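Local coordinates for protein thermotoga maritima TmcAL (Thermotoga maritima, PDB 5Y0T) that belongs to the HIGH nucleotidyl transferase family of the HUP clan and holds adenosine-5'-rp-alpha-thio-triphosphate in a pocket of its chain, at residues A48-F53 / M238-E243; A115-E120 / M148-M153; K281-C286 / R311-F316. All coordinates share one frame; numbering follows the deposited sequence.

Contact 1 of 3, residues A48-F53 / M238-E243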
loop_
_atom_site.group_PDB
_atom_site.type_symbol
_atom_site.label_atom_id
_atom_site.label_comp_id
_atom_site.label_asym_id
_atom_site.label_seq_id
_atom_site.Cartn_x
_atom_site.Cartn_y
_atom_site.Cartn_z
ATOM N N ALA A 48 12.362 -3.335 -13.762
ATOM C CA ALA A 48 13.312 -4.010 -14.627
ATOM C C ALA A 48 12.804 -5.426 -14.816
ATOM O O ALA A 48 12.190 -6.012 -13.906
ATOM C CB ALA A 48 14.698 -3.984 -14.022
ATOM N N VAL A 49 13.011 -5.988 -15.995
ATOM C CA VAL A 49 12.391 -7.271 -16.267
ATOM C C VAL A 49 13.098 -8.395 -15.477
ATOM O O VAL A 49 12.479 -9.412 -15.152
ATOM C CB VAL A 49 12.357 -7.558 -17.790
ATOM C CG1 VAL A 49 13.780 -7.780 -18.362
ATOM C CG2 VAL A 49 11.423 -8.724 -18.078
ATOM N N ILE A 50 14.381 -8.194 -15.159
ATOM C CA ILE A 50 15.091 -9.007 -14.152
ATOM C C ILE A 50 15.840 -8.039 -13.248
ATOM O O ILE A 50 15.994 -6.876 -13.615
ATOM C CB ILE A 50 16.080 -10.010 -14.757
ATOM C CG1 ILE A 50 17.056 -9.301 -15.715
ATOM C CG2 ILE A 50 15.354 -11.147 -15.488
ATOM C CD1 ILE A 50 18.074 -10.284 -16.343
ATOM N N ASP A 51 16.311 -8.481 -12.080
ATOM C CA ASP A 51 16.710 -7.477 -11.089
ATOM C C ASP A 51 18.120 -6.947 -11.321
ATOM O O ASP A 51 18.819 -7.370 -12.241
ATOM C CB ASP A 51 16.528 -8.009 -9.645
ATOM C CG ASP A 51 17.551 -9.055 -9.224
ATOM O OD1 ASP A 51 18.567 -9.298 -9.917
ATOM O OD2 ASP A 51 17.326 -9.642 -8.140
ATOM N N LYS A 52 18.525 -5.993 -10.489
ATOM C CA LYS A 52 19.757 -5.250 -10.742
ATOM C C LYS A 52 20.993 -6.113 -10.512
ATOM O O LYS A 52 22.046 -5.871 -11.108
ATOM C CB LYS A 52 19.807 -3.996 -9.851
ATOM C CG LYS A 52 19.904 -4.334 -8.356
ATOM C CD LYS A 52 19.575 -3.119 -7.488
ATOM C CE LYS A 52 19.637 -3.496 -5.999
ATOM N NZ LYS A 52 19.317 -2.315 -5.119
ATOM N N PHE A 53 20.872 -7.136 -9.672
ATOM C CA PHE A 53 22.019 -8.019 -9.428
ATOM C C PHE A 53 22.312 -8.868 -10.670
ATOM O O PHE A 53 23.468 -9.059 -11.071
ATOM C CB PHE A 53 21.751 -8.891 -8.198
ATOM C CG PHE A 53 21.469 -8.081 -6.950
ATOM C CD1 PHE A 53 22.463 -7.317 -6.371
ATOM C CD2 PHE A 53 20.214 -8.082 -6.378
ATOM C CE1 PHE A 53 22.202 -6.566 -5.229
ATOM C CE2 PHE A 53 19.951 -7.332 -5.242
ATOM C CZ PHE A 53 20.946 -6.581 -4.673
ATOM N N MET A 238 17.603 -16.310 -18.926
ATOM C CA MET A 238 17.071 -17.664 -18.746
ATOM C C MET A 238 17.306 -18.196 -17.328
ATOM O O MET A 238 16.435 -18.871 -16.756
ATOM C CB MET A 238 17.692 -18.618 -19.768
ATOM C CG MET A 238 17.231 -18.375 -21.198
ATOM S SD MET A 238 15.464 -18.668 -21.423
ATOM C CE MET A 238 14.836 -17.005 -21.617
ATOM N N ARG A 239 18.478 -17.896 -16.772
ATOM C CA ARG A 239 18.808 -18.281 -15.398
ATOM C C ARG A 239 17.781 -17.740 -14.414
ATOM O O ARG A 239 17.296 -18.464 -13.534
ATOM C CB ARG A 239 20.201 -17.772 -15.003
ATOM C CG ARG A 239 20.621 -18.165 -13.576
ATOM C CD ARG A 239 21.854 -17.401 -13.114
ATOM N NE ARG A 239 21.520 -16.049 -12.676
ATOM C CZ ARG A 239 22.410 -15.088 -12.459
ATOM N NH1 ARG A 239 23.701 -15.324 -12.658
ATOM N NH2 ARG A 239 22.008 -13.886 -12.050
ATOM N N GLU A 240 17.449 -16.460 -14.555
ATOM C CA GLU A 240 16.512 -15.836 -13.632
ATOM C C GLU A 240 15.112 -16.407 -13.822
ATOM O O GLU A 240 14.375 -16.612 -12.854
ATOM C CB GLU A 240 16.496 -14.312 -13.813
ATOM C CG GLU A 240 17.830 -13.649 -13.516
ATOM C CD GLU A 240 18.248 -13.845 -12.076
ATOM O OE1 GLU A 240 17.560 -13.279 -11.207
ATOM O OE2 GLU A 240 19.244 -14.574 -11.813
ATOM N N ILE A 241 14.740 -16.665 -15.068
ATOM C CA ILE A 241 13.429 -17.229 -15.342
ATOM C C ILE A 241 13.342 -18.668 -14.800
ATOM O O ILE A 241 12.343 -19.035 -14.178
ATOM C CB ILE A 241 13.114 -17.187 -16.847
ATOM C CG1 ILE A 241 13.004 -15.724 -17.305
ATOM C CG2 ILE A 241 11.834 -17.978 -17.175
ATOM C CD1 ILE A 241 12.739 -15.565 -18.782
ATOM N N ASN A 242 14.398 -19.460 -15.005
ATOM C CA ASN A 242 14.460 -20.829 -14.475
ATOM C C ASN A 242 14.329 -20.930 -12.968
ATOM O O ASN A 242 13.868 -21.954 -12.457
ATOM C CB ASN A 242 15.768 -21.507 -14.873
ATOM C CG ASN A 242 15.844 -21.786 -16.342
ATOM O OD1 ASN A 242 14.823 -21.798 -17.028
ATOM N ND2 ASN A 242 17.058 -22.017 -16.843
ATOM N N GLU A 243 14.785 -19.902 -12.251
ATOM C CA GLU A 243 14.704 -19.903 -10.790
ATOM C C GLU A 243 13.498 -19.141 -10.248
ATOM O O GLU A 243 13.334 -19.032 -9.038
ATOM C CB GLU A 243 15.983 -19.323 -10.190
ATOM C CG GLU A 243 17.212 -20.188 -10.452
ATOM C CD GLU A 243 18.447 -19.686 -9.730
ATOM O OE1 GLU A 243 18.351 -19.298 -8.542
ATOM O OE2 GLU A 243 19.518 -19.668 -10.359
HETATM O O HOH W 1 15.726 -11.185 -11.614
HETATM O O HOH W 2 19.354 -11.938 -9.671
HETATM O O HOH W 3 23.920 -11.914 -10.846
#
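E240 OE1 is gripped by two waters, and both lead across to D51. One water takes the backbone N-H of D51 (N to water 2.8 Å) and gives a proton to OE1. The other donates both ways, to D51 OD1 and, at 2.7 Å, to E240 OE1, so it sits between two carboxylates whose OD1 and OE1 are 4.3 Å apart. R239, the neighbour of E240 on helix 231-242, holds the second oxygen side-on. R239 NE reaches E240 OE2 at 2.8 Å, nearly along its C-O axis; R239 NH2 meets the same oxygen at 2.9 Å from above the carboxylate plane. A third water joins R239 NH2 to F53 O.

Dry contact is small: I50 CG2 rests 3.8 Å from E240 CB, the two side chains crossing at about a right angle. E240 then bends at chi2 (-62°), which turns its carboxylate back toward R239 while OE1 still faces the waters.

Helix 231-242 thus packs against the loop leading into the N-terminus of helix 52-61, where D51 is the N-cap, its OD1 accepting from A54 N. D51 pairs with R412 and E240 with R239 and R245. The arginines and the donating waters probably offset the repulsion between the two buried carboxylates, consistent with both being ionised.

Contact 2 of 3, residues A115-E120 / M148-M153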
loop_
_atom_site.group_PDB
_atom_site.type_symbol
_atom_site.label_atom_id
_atom_site.label_comp_id
_atom_site.label_asym_id
_atom_site.label_seq_id
_atom_site.Cartn_x
_atom_site.Cartn_y
_atom_site.Cartn_z
ATOM N N ALA A 115 23.145 22.822 -24.265
ATOM C CA ALA A 115 23.359 22.710 -22.820
ATOM C C ALA A 115 23.917 24.004 -22.236
ATOM O O ALA A 115 23.547 24.397 -21.132
ATOM C CB ALA A 115 24.288 21.548 -22.495
ATOM N N ARG A 116 24.793 24.666 -22.987
ATOM C CA ARG A 116 25.395 25.929 -22.537
ATOM C C ARG A 116 24.340 27.040 -22.339
ATOM O O ARG A 116 24.348 27.765 -21.333
ATOM C CB ARG A 116 26.470 26.371 -23.541
ATOM C CG ARG A 116 27.051 27.753 -23.310
ATOM C CD ARG A 116 27.825 27.836 -22.009
ATOM N NE ARG A 116 28.972 26.930 -21.959
ATOM C CZ ARG A 116 29.847 26.899 -20.956
ATOM N NH1 ARG A 116 29.707 27.731 -19.930
ATOM N NH2 ARG A 116 30.860 26.044 -20.979
ATOM N N ILE A 117 23.419 27.160 -23.290
ATOM C CA ILE A 117 22.333 28.131 -23.171
ATOM C C ILE A 117 21.481 27.851 -21.946
ATOM O O ILE A 117 21.183 28.765 -21.170
ATOM C CB ILE A 117 21.448 28.141 -24.435
ATOM C CG1 ILE A 117 22.278 28.580 -25.638
ATOM C CG2 ILE A 117 20.263 29.095 -24.260
ATOM C CD1 ILE A 117 21.626 28.265 -26.986
ATOM N N LEU A 118 21.104 26.590 -21.749
ATOM C CA LEU A 118 20.292 26.221 -20.589
ATOM C C LEU A 118 21.040 26.420 -19.273
ATOM O O LEU A 118 20.436 26.671 -18.229
ATOM C CB LEU A 118 19.829 24.762 -20.689
ATOM C CG LEU A 118 19.043 24.367 -21.943
ATOM C CD1 LEU A 118 18.680 22.896 -21.885
ATOM C CD2 LEU A 118 17.785 25.229 -22.092
ATOM N N TYR A 119 22.358 26.279 -19.323
ATOM C CA TYR A 119 23.198 26.505 -18.151
ATOM C C TYR A 119 23.324 27.994 -17.840
ATOM O O TYR A 119 23.140 28.427 -16.702
ATOM C CB TYR A 119 24.583 25.885 -18.376
ATOM C CG TYR A 119 25.594 26.181 -17.294
ATOM C CD1 TYR A 119 25.344 25.854 -15.958
ATOM C CD2 TYR A 119 26.813 26.764 -17.609
ATOM C CE1 TYR A 119 26.280 26.126 -14.964
ATOM C CE2 TYR A 119 27.754 27.036 -16.628
ATOM C CZ TYR A 119 27.485 26.716 -15.312
ATOM O OH TYR A 119 28.429 26.998 -14.353
ATOM N N GLU A 120 23.633 28.793 -18.853
ATOM C CA GLU A 120 23.854 30.215 -18.610
ATOM C C GLU A 120 22.560 31.006 -18.455
ATOM O O GLU A 120 22.548 32.056 -17.811
ATOM C CB GLU A 120 24.708 30.800 -19.722
ATOM C CG GLU A 120 26.139 30.315 -19.633
ATOM C CD GLU A 120 27.010 30.905 -20.703
ATOM O OE1 GLU A 120 26.463 31.579 -21.601
ATOM O OE2 GLU A 120 28.237 30.696 -20.642
ATOM N N MET A 148 14.116 27.610 -30.027
ATOM C CA MET A 148 13.939 27.933 -31.436
ATOM C C MET A 148 13.927 29.435 -31.655
ATOM O O MET A 148 14.561 29.942 -32.581
ATOM C CB MET A 148 12.639 27.331 -31.976
ATOM C CG MET A 148 12.664 25.824 -32.095
ATOM S SD MET A 148 11.081 25.140 -32.620
ATOM C CE MET A 148 11.485 23.402 -32.618
ATOM N N ARG A 149 13.194 30.143 -30.804
ATOM C CA ARG A 149 13.061 31.582 -30.950
ATOM C C ARG A 149 14.404 32.234 -30.651
ATOM O O ARG A 149 14.792 33.215 -31.300
ATOM C CB ARG A 149 11.953 32.119 -30.039
ATOM C CG ARG A 149 10.551 31.765 -30.532
ATOM C CD ARG A 149 9.461 32.146 -29.539
ATOM N NE ARG A 149 9.281 33.591 -29.412
ATOM C CZ ARG A 149 8.532 34.167 -28.475
ATOM N NH1 ARG A 149 7.904 33.420 -27.577
ATOM N NH2 ARG A 149 8.417 35.489 -28.428
ATOM N N TYR A 150 15.125 31.659 -29.697
ATOM C CA TYR A 150 16.477 32.099 -29.372
ATOM C C TYR A 150 17.412 31.883 -30.561
ATOM O O TYR A 150 18.147 32.789 -30.952
ATOM C CB TYR A 150 17.004 31.360 -28.136
ATOM C CG TYR A 150 18.301 31.917 -27.597
ATOM C CD1 TYR A 150 18.320 33.104 -26.873
ATOM C CD2 TYR A 150 19.506 31.261 -27.812
ATOM C CE1 TYR A 150 19.501 33.625 -26.378
ATOM C CE2 TYR A 150 20.699 31.778 -27.320
ATOM C CZ TYR A 150 20.687 32.959 -26.604
ATOM O OH TYR A 150 21.859 33.483 -26.117
ATOM N N PHE A 151 17.377 30.686 -31.141
ATOM C CA PHE A 151 18.181 30.400 -32.330
ATOM C C PHE A 151 17.919 31.391 -33.459
ATOM O O PHE A 151 18.855 31.860 -34.105
ATOM C CB PHE A 151 17.926 28.976 -32.818
ATOM C CG PHE A 151 18.855 27.958 -32.214
ATOM C CD1 PHE A 151 19.067 27.919 -30.847
ATOM C CD2 PHE A 151 19.519 27.043 -33.022
ATOM C CE1 PHE A 151 19.925 26.979 -30.286
ATOM C CE2 PHE A 151 20.373 26.101 -32.481
ATOM C CZ PHE A 151 20.578 26.065 -31.106
ATOM N N SER A 152 16.646 31.706 -33.687
ATOM C CA SER A 152 16.254 32.643 -34.734
ATOM C C SER A 152 16.800 34.036 -34.480
ATOM O O SER A 152 17.298 34.687 -35.397
ATOM C CB SER A 152 14.728 32.712 -34.863
ATOM O OG SER A 152 14.205 31.505 -35.386
ATOM N N MET A 153 16.690 34.497 -33.240
ATOM C CA MET A 153 17.190 35.816 -32.864
ATOM C C MET A 153 18.699 35.919 -33.121
ATOM O O MET A 153 19.210 36.986 -33.469
ATOM C CB MET A 153 16.866 36.102 -31.393
ATOM C CG MET A 153 17.605 37.291 -30.801
ATOM S SD MET A 153 17.664 37.248 -28.996
ATOM C CE MET A 153 16.051 37.925 -28.595
#
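I117 and Y150 make an apolar contact between 115-120 and 148-153, with F151 as a second aromatic partner. The outer carbons of I117 do the touching, CD1 closest. I117 CD1 comes to 3.6 Å from Y150 CE2 and also nears the neighbouring CD2, CG1 lies a little farther back from CE2, and CG2 stands over one face of the ring. The tyrosine gets there because its CG is anti to the backbone N (chi1 -170°), swinging the ring out toward helix 108-120. I117 reaches back with a stretched chain, chi2 164°, which pushes CD1 forward until it also meets F151 CE1 at 3.9 Å, an oblique approach. The methyl is thus shared by two rings that leave neighbouring positions of one helix. L147, one turn before F151, also packs on I117, P122 touches Y150, and W156 meets F151 edge-to-face.

No polar bond crosses between the two segments; those of S152 and R116 stay within their own helices. S152 OG folds back to M148 O at 3.2 Å, and the backbone N of S152 reaches the same oxygen of M148 at 2.9 Å; the two donors come from opposite faces of the carbonyl plane. On the other helix R116 NH1 makes a weak, long salt bridge to E120 OE2 (3.4 Å), an i to i+4 pair on an exposed side.

Ionic ties to a third helix come from R149, which bridges to E131 and E132 of helix 123-134. The 27 residues between the segments are mostly helix and include 123-134, so the two helices pack within one helical stretch of the chain. What holds the segments to each other directly is dispersion and the burial of one branched aliphatic chain against two rings.

Contact 3 of 3, residues K281-C286 / R311-F316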
loop_
_atom_site.group_PDB
_atom_site.type_symbol
_atom_site.label_atom_id
_atom_site.label_comp_id
_atom_site.label_asym_id
_atom_site.label_seq_id
_atom_site.Cartn_x
_atom_site.Cartn_y
_atom_site.Cartn_z
ATOM N N LYS A 281 -6.296 14.892 -8.477
ATOM C CA LYS A 281 -7.705 14.531 -8.645
ATOM C C LYS A 281 -7.861 13.386 -9.635
ATOM O O LYS A 281 -8.679 12.497 -9.432
ATOM C CB LYS A 281 -8.542 15.740 -9.100
ATOM C CG LYS A 281 -10.039 15.452 -9.211
ATOM C CD LYS A 281 -10.840 16.724 -9.510
ATOM C CE LYS A 281 -12.345 16.465 -9.480
ATOM N NZ LYS A 281 -13.128 17.709 -9.795
ATOM N N ARG A 282 -7.059 13.392 -10.695
ATOM C CA ARG A 282 -7.135 12.326 -11.689
ATOM C C ARG A 282 -6.711 10.979 -11.086
ATOM O O ARG A 282 -7.356 9.955 -11.331
ATOM C CB ARG A 282 -6.281 12.675 -12.922
ATOM C CG ARG A 282 -6.799 13.922 -13.670
ATOM C CD ARG A 282 -5.985 14.222 -14.918
ATOM N NE ARG A 282 -6.283 13.278 -15.987
ATOM C CZ ARG A 282 -7.227 13.464 -16.902
ATOM N NH1 ARG A 282 -7.962 14.573 -16.884
ATOM N NH2 ARG A 282 -7.431 12.545 -17.837
ATOM N N PHE A 283 -5.637 10.973 -10.302
ATOM C CA PHE A 283 -5.230 9.741 -9.620
ATOM C C PHE A 283 -6.342 9.278 -8.678
ATOM O O PHE A 283 -6.695 8.107 -8.659
ATOM C CB PHE A 283 -3.925 9.927 -8.826
ATOM C CG PHE A 283 -2.696 9.406 -9.528
ATOM C CD1 PHE A 283 -2.313 9.927 -10.754
ATOM C CD2 PHE A 283 -1.912 8.403 -8.954
ATOM C CE1 PHE A 283 -1.173 9.467 -11.405
ATOM C CE2 PHE A 283 -0.766 7.935 -9.597
ATOM C CZ PHE A 283 -0.397 8.458 -10.824
ATOM N N HIS A 284 -6.905 10.213 -7.922
ATOM C CA HIS A 284 -7.911 9.880 -6.919
ATOM C C HIS A 284 -9.173 9.294 -7.541
ATOM O O HIS A 284 -9.680 8.256 -7.091
ATOM C CB HIS A 284 -8.260 11.120 -6.096
ATOM C CG HIS A 284 -9.148 10.836 -4.923
ATOM N ND1 HIS A 284 -10.519 10.977 -4.976
ATOM C CD2 HIS A 284 -8.861 10.413 -3.669
ATOM C CE1 HIS A 284 -11.037 10.659 -3.802
ATOM N NE2 HIS A 284 -10.051 10.318 -2.990
ATOM N N VAL A 285 -9.680 9.968 -8.573
ATOM C CA VAL A 285 -10.908 9.551 -9.241
ATOM C C VAL A 285 -10.700 8.270 -10.048
ATOM O O VAL A 285 -11.486 7.336 -9.936
ATOM C CB VAL A 285 -11.451 10.665 -10.166
ATOM C CG1 VAL A 285 -12.715 10.204 -10.893
ATOM C CG2 VAL A 285 -11.744 11.926 -9.364
ATOM N N CYS A 286 -9.633 8.214 -10.846
ATOM C CA CYS A 286 -9.415 7.049 -11.702
ATOM C C CYS A 286 -9.155 5.779 -10.903
ATOM O O CYS A 286 -9.522 4.684 -11.333
ATOM C CB CYS A 286 -8.255 7.296 -12.672
ATOM S SG CYS A 286 -8.673 8.522 -13.946
ATOM N N ARG A 311 3.122 6.699 -15.170
ATOM C CA ARG A 311 3.749 5.540 -14.531
ATOM C C ARG A 311 4.801 5.953 -13.495
ATOM O O ARG A 311 4.908 5.323 -12.445
ATOM C CB ARG A 311 4.388 4.609 -15.577
ATOM C CG ARG A 311 3.383 3.842 -16.458
ATOM C CD ARG A 311 4.107 2.851 -17.385
ATOM N NE ARG A 311 5.053 3.511 -18.285
ATOM C CZ ARG A 311 4.962 3.518 -19.614
ATOM N NH1 ARG A 311 3.965 2.893 -20.233
ATOM N NH2 ARG A 311 5.877 4.150 -20.329
ATOM N N ARG A 312 5.588 6.987 -13.792
ATOM C CA ARG A 312 6.555 7.500 -12.812
ATOM C C ARG A 312 5.811 7.987 -11.568
ATOM O O ARG A 312 6.212 7.685 -10.449
ATOM C CB ARG A 312 7.412 8.643 -13.381
ATOM C CG ARG A 312 8.609 8.205 -14.228
ATOM C CD ARG A 312 9.524 9.400 -14.628
ATOM N NE ARG A 312 8.882 10.321 -15.548
ATOM C CZ ARG A 312 8.998 10.253 -16.865
ATOM N NH1 ARG A 312 9.732 9.293 -17.413
ATOM N NH2 ARG A 312 8.379 11.136 -17.632
ATOM N N LEU A 313 4.725 8.734 -11.763
ATOM C CA LEU A 313 3.960 9.232 -10.616
ATOM C C LEU A 313 3.384 8.101 -9.752
ATOM O O LEU A 313 3.263 8.248 -8.536
ATOM C CB LEU A 313 2.831 10.150 -11.082
ATOM C CG LEU A 313 3.251 11.542 -11.562
ATOM C CD1 LEU A 313 2.040 12.334 -12.055
ATOM C CD2 LEU A 313 3.966 12.296 -10.460
ATOM N N ALA A 314 3.011 6.987 -10.375
ATOM C CA ALA A 314 2.543 5.827 -9.613
ATOM C C ALA A 314 3.658 5.243 -8.734
ATOM O O ALA A 314 3.409 4.849 -7.609
ATOM C CB ALA A 314 1.996 4.758 -10.539
ATOM N N LEU A 315 4.888 5.199 -9.242
ATOM C CA LEU A 315 6.009 4.694 -8.443
ATOM C C LEU A 315 6.346 5.661 -7.317
ATOM O O LEU A 315 6.563 5.245 -6.182
ATOM C CB LEU A 315 7.251 4.457 -9.311
ATOM C CG LEU A 315 7.158 3.337 -10.345
ATOM C CD1 LEU A 315 8.532 3.101 -10.981
ATOM C CD2 LEU A 315 6.649 2.069 -9.700
ATOM N N PHE A 316 6.363 6.953 -7.628
ATOM C CA PHE A 316 6.591 7.968 -6.597
ATOM C C PHE A 316 5.534 7.885 -5.502
ATOM O O PHE A 316 5.835 8.054 -4.314
ATOM C CB PHE A 316 6.588 9.375 -7.185
ATOM C CG PHE A 316 7.758 9.662 -8.081
ATOM C CD1 PHE A 316 8.927 8.925 -7.970
ATOM C CD2 PHE A 316 7.686 10.674 -9.038
ATOM C CE1 PHE A 316 10.015 9.198 -8.795
ATOM C CE2 PHE A 316 8.764 10.947 -9.872
ATOM C CZ PHE A 316 9.930 10.208 -9.750
#
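F283 pushes its ring end against L313 and A314, joining helix 279-289 to helix 307-318 in a helix-on-helix packing where one large side chain spans the gap: the closest CA atoms, those of F283 and A314, are 8.7 Å apart. All the rest of the contact follows from this ring. F283 CZ leads, 3.7 Å from L313 CB, and the leucine approaches the ring obliquely. A314 is met by the ring edge instead, its N and CA lying near the ring plane. F283 CZ lies 3.7 Å from A314 N, so the ring edge meets the backbone of the helix, and F283 CE2 is 3.9 Å from A314 CA.

The ring's chi1 of -100° is well away from a staggered value, consistent with the packed rings around it setting its direction. F275 and F296 meet F283 edge-to-face, and F261 and F269 lean on it at intermediate angles, about 55° and 60°, making a buried cluster of phenylalanines. On the same helix, C286 is tied by a disulfide to C299 of helix 293-300, which also carries F296. Beyond the backbone, A314 CB stands 4.3 Å from F283 CE2.

The three contacts are separate pieces of one chain, and none touches another. Contact 2 is nested within the loop closed by contact 1, yet their centres are 44 Å apart, on opposite sides of the chain's centre. Contact 3 follows both in sequence and comes nearest to contact 1, with about 8 Å between closest atoms and 28 Å between centres; from contact 2 its centre is 34 Å away. Contact 1 is the one with a measured relation to the bound adenosine-5'-rp-alpha-thio-triphosphate, the I50 side chain being about 12 Å from it. It is also the hydrated, charged one, whereas contacts 2 and 3 join helices through apolar side chains.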